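PDB 4G75: phosphodiesterase from Pseudomonas aeruginosa, which is a colicin M-like bacteriocin that probably kills related bacteria by degrading a lipid-linked peptidoglycan precursor in a magnesium-dependent reaction. Local coordinates for residues K173-F178 against I214-V219. Residues are numbered along the deposited sequence; the frame is centred on the assembly and turned at random. Where two conformers were deposited one is given.
Sequences KAMPQF and ITLRIV. With EDO (1,2-ethanediol), chain C.
Packing of the N-cap residue of helix 176-184 onto the sheet, in the colicin M-like part of the chain, brings Met175 against Leu216 and Ile218 of strand 213-224. Met175 is a selenomethionine here. Its side chain and that of Ile218 reach toward each other, tip to tip, with the selenium atom SE of Met175 4.0 Å from Ile218 CD1 and 4.1 Å from Ile218 CG1. An extended chain accounts for this reach: beyond CG both torsions are extended (chi2 176°), which carries SE and CE away from the backbone toward the strand. On the other side, the first torsion of Ile218 (chi1 -72°) sets CG1 anti to the carbonyl carbon, and chi2 then turns CD1, so that both CG1 and CD1 lie by the selenium. Beyond the selenium, Met175 CE approaches Leu216 CD1 at a looser 4.4 Å. No hydrogen bond joins the two segments, and only 120 Å² is buried between them; the junction is thus small and apolar, made by three buried residues.

Alternation along the strand separates this face from the one that carries Arg217. Leu216 and Ile218 point their CB atoms toward the helix start, whereas Arg217 between them projects to the other face. There its extended side chain presents NH1 to O1 of an ethanediol, probably from the crystallisation liquor, at 3.0 Å with an N-H...O angle of 161°; O1 sits at the guanidinium edge, in its plane. NH2 of Arg217 forms a salt bridge with Asp193 of the adjacent antiparallel strand 188-199, and Phe194 of that strand extends the apolar side by touching Ile218. The magnesium ion lies about 11 Å from the Leu216 side chain, so this is structural packing outside the metal's first shell: one long N-cap side chain laid on the apolar face of strand 213-224, antiparallel to its neighbours in a mixed sheet.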
ATOM      1  N   LYS A 173      -7.117  -4.593 -25.926  1.00 12.64           N
ATOM      2  CA  LYS A 173      -8.058  -5.114 -26.912  1.00  7.96           C
ATOM      3  C   LYS A 173      -9.472  -5.277 -26.368  1.00  7.99           C
ATOM      4  O   LYS A 173     -10.439  -5.255 -27.127  1.00 12.26           O
ATOM      5  CB  LYS A 173      -7.562  -6.442 -27.495  1.00 10.34           C
ATOM      6  CG  LYS A 173      -6.362  -6.278 -28.414  1.00 16.55           C
ATOM      7  CD  LYS A 173      -6.086  -7.547 -29.203  1.00 23.33           C
ATOM      8  CE  LYS A 173      -5.538  -8.635 -28.305  1.00 20.39           C
ATOM      9  NZ  LYS A 173      -4.206  -8.278 -27.737  1.00 27.18           N
ATOM     10  N   ALA A 174      -9.596  -5.435 -25.053  1.00 10.87           N
ATOM     11  CA  ALA A 174     -10.900  -5.665 -24.442  1.00 10.07           C
ATOM     12  C   ALA A 174     -11.579  -4.372 -23.976  1.00  7.14           C
ATOM     13  O   ALA A 174     -12.740  -4.388 -23.566  1.00 16.75           O
ATOM     14  CB  ALA A 174     -10.765  -6.644 -23.276  1.00 14.40           C
HETATM   15  N   MSE A 175     -10.856  -3.259 -24.037  1.00 15.92           N
HETATM   16  CA  MSE A 175     -11.421  -1.977 -23.633  1.00 10.25           C
HETATM   17  C   MSE A 175     -12.410  -1.490 -24.679  1.00 13.55           C
HETATM   18  O   MSE A 175     -12.063  -1.359 -25.845  1.00 11.95           O
HETATM   19  CB  MSE A 175     -10.317  -0.932 -23.466  1.00 12.49           C
HETATM   20  CG  MSE A 175      -9.339  -1.237 -22.364  1.00 12.89           C
HETATM   21 SE   MSE A 175      -7.912   0.093 -22.349  1.00 23.28          SE
HETATM   22  CE  MSE A 175      -6.878  -0.618 -20.859  1.00 12.11           C
ATOM     23  N   PRO A 176     -13.652  -1.215 -24.264  1.00 10.14           N
ATOM     24  CA  PRO A 176     -14.633  -0.673 -25.206  1.00 11.46           C
ATOM     25  C   PRO A 176     -14.152   0.598 -25.908  1.00 13.28           C
ATOM     26  O   PRO A 176     -14.472   0.792 -27.079  1.00 13.77           O
ATOM     27  CB  PRO A 176     -15.834  -0.375 -24.307  1.00 19.82           C
ATOM     28  CG  PRO A 176     -15.741  -1.434 -23.255  1.00 12.76           C
ATOM     29  CD  PRO A 176     -14.267  -1.584 -22.978  1.00 12.74           C
ATOM     30  N   GLN A 177     -13.387   1.444 -25.221  1.00 13.18           N
ATOM     31  CA  GLN A 177     -12.904   2.663 -25.864  1.00 17.40           C
ATOM     32  C   GLN A 177     -11.941   2.320 -26.988  1.00 10.50           C
ATOM     33  O   GLN A 177     -11.982   2.920 -28.062  1.00 15.65           O
ATOM     34  CB  GLN A 177     -12.229   3.594 -24.860  1.00 19.64           C
ATOM     35  CG  GLN A 177     -13.183   4.192 -23.851  1.00 33.49           C
ATOM     36  CD  GLN A 177     -12.500   5.184 -22.939  1.00 26.91           C
ATOM     37  OE1 GLN A 177     -12.220   4.885 -21.780  1.00 68.33           O
ATOM     38  NE2 GLN A 177     -12.213   6.372 -23.465  1.00 27.39           N
ATOM     39  N   PHE A 178     -11.082   1.339 -26.746  1.00 14.26           N
ATOM     40  CA  PHE A 178     -10.172   0.908 -27.797  1.00  8.25           C
ATOM     41  C   PHE A 178     -10.914   0.249 -28.952  1.00 13.37           C
ATOM     42  O   PHE A 178     -10.641   0.540 -30.113  1.00 13.76           O
ATOM     43  CB  PHE A 178      -9.082  -0.019 -27.272  1.00 11.96           C
ATOM     44  CG  PHE A 178      -8.105  -0.426 -28.331  1.00  6.40           C
ATOM     45  CD1 PHE A 178      -7.075   0.423 -28.694  1.00 13.12           C
ATOM     46  CD2 PHE A 178      -8.243  -1.634 -28.996  1.00 14.71           C
ATOM     47  CE1 PHE A 178      -6.183   0.072 -29.689  1.00 16.15           C
ATOM     48  CE2 PHE A 178      -7.356  -1.993 -29.994  1.00 22.42           C
ATOM     49  CZ  PHE A 178      -6.321  -1.137 -30.340  1.00 17.48           C
ATOM     50  N   ILE A 214      -8.145   3.816 -10.650  1.00  6.94           N
ATOM     51  CA  ILE A 214      -7.327   4.915 -11.140  1.00  6.65           C
ATOM     52  C   ILE A 214      -7.767   5.223 -12.559  1.00 11.21           C
ATOM     53  O   ILE A 214      -8.570   4.497 -13.122  1.00 11.22           O
ATOM     54  CB  ILE A 214      -5.837   4.562 -11.125  1.00  6.70           C
ATOM     55  CG1 ILE A 214      -5.564   3.343 -12.014  1.00  7.57           C
ATOM     56  CG2 ILE A 214      -5.380   4.282  -9.692  1.00 11.65           C
ATOM     57  CD1 ILE A 214      -4.095   2.966 -12.105  1.00  7.70           C
ATOM     58  N   THR A 215      -7.256   6.307 -13.125  1.00  8.24           N
ATOM     59  CA  THR A 215      -7.546   6.619 -14.516  1.00  5.50           C
ATOM     60  C   THR A 215      -6.295   6.353 -15.331  1.00  9.44           C
ATOM     61  O   THR A 215      -5.231   6.901 -15.043  1.00  8.37           O
ATOM     62  CB  THR A 215      -7.973   8.092 -14.690  1.00  8.19           C
ATOM     63  OG1 THR A 215      -9.104   8.372 -13.851  1.00 12.66           O
ATOM     64  CG2 THR A 215      -8.340   8.378 -16.143  1.00 10.02           C
ATOM     65  N   LEU A 216      -6.422   5.491 -16.336  1.00  9.36           N
ATOM     66  CA  LEU A 216      -5.314   5.224 -17.241  1.00 10.30           C
ATOM     67  C   LEU A 216      -5.406   6.133 -18.456  1.00  6.61           C
ATOM     68  O   LEU A 216      -6.480   6.654 -18.781  1.00  7.27           O
ATOM     69  CB  LEU A 216      -5.310   3.760 -17.694  1.00  6.75           C
ATOM     70  CG  LEU A 216      -5.178   2.681 -16.615  1.00  7.11           C
ATOM     71  CD1 LEU A 216      -5.180   1.303 -17.268  1.00 14.49           C
ATOM     72  CD2 LEU A 216      -3.908   2.896 -15.797  1.00 11.38           C
ATOM     73  N   ARG A 217      -4.269   6.324 -19.110  1.00  7.59           N
ATOM     74  CA  ARG A 217      -4.218   7.015 -20.391  1.00  6.71           C
ATOM     75  C   ARG A 217      -3.545   6.109 -21.403  1.00 10.74           C
ATOM     76  O   ARG A 217      -2.420   5.645 -21.182  1.00 12.23           O
ATOM     77  CB  ARG A 217      -3.424   8.314 -20.261  1.00  6.77           C
ATOM     78  CG  ARG A 217      -3.489   9.188 -21.501  1.00 10.57           C
ATOM     79  CD  ARG A 217      -2.707  10.474 -21.303  1.00 16.67           C
ATOM     80  NE  ARG A 217      -2.911  11.388 -22.419  1.00 15.11           N
ATOM     81  CZ  ARG A 217      -2.491  12.648 -22.440  1.00 30.07           C
ATOM     82  NH1 ARG A 217      -1.840  13.150 -21.400  1.00 30.36           N
ATOM     83  NH2 ARG A 217      -2.725  13.409 -23.503  1.00 38.11           N
ATOM     84  N   ILE A 218      -4.240   5.853 -22.507  1.00  9.88           N
ATOM     85  CA  ILE A 218      -3.721   5.009 -23.576  1.00 10.01           C
ATOM     86  C   ILE A 218      -3.333   5.906 -24.734  1.00  8.35           C
ATOM     87  O   ILE A 218      -4.185   6.580 -25.318  1.00  9.36           O
ATOM     88  CB  ILE A 218      -4.754   3.970 -24.036  1.00 10.58           C
ATOM     89  CG1 ILE A 218      -4.935   2.889 -22.967  1.00 18.69           C
ATOM     90  CG2 ILE A 218      -4.290   3.278 -25.325  1.00 11.75           C
ATOM     91  CD1 ILE A 218      -5.665   3.339 -21.745  1.00 18.60           C
ATOM     92  N   VAL A 219      -2.047   5.917 -25.063  0.54  6.94           N
ATOM     93  CA  VAL A 219      -1.544   6.811 -26.100  0.54  9.99           C
ATOM     94  C   VAL A 219      -0.585   6.090 -27.039  0.54 15.33           C
ATOM     95  O   VAL A 219       0.294   5.353 -26.603  0.54 10.23           O
ATOM     96  CB  VAL A 219      -0.839   8.038 -25.487  0.54 18.21           C
ATOM     97  CG1 VAL A 219       0.337   7.602 -24.629  0.54 15.13           C
ATOM     98  CG2 VAL A 219      -0.390   8.999 -26.577  0.54 24.50           C
TER
HETATM   99  C1  EDO C 302      -1.332  10.925 -17.810  1.00 19.16           C
HETATM  100  O1  EDO C 302      -1.164  12.021 -18.715  1.00 20.96           O
HETATM  101  C2  EDO C 302      -0.065  10.814 -16.973  1.00 25.83           C
HETATM  102  O2  EDO C 302       1.047  10.683 -17.867  1.00 29.75           O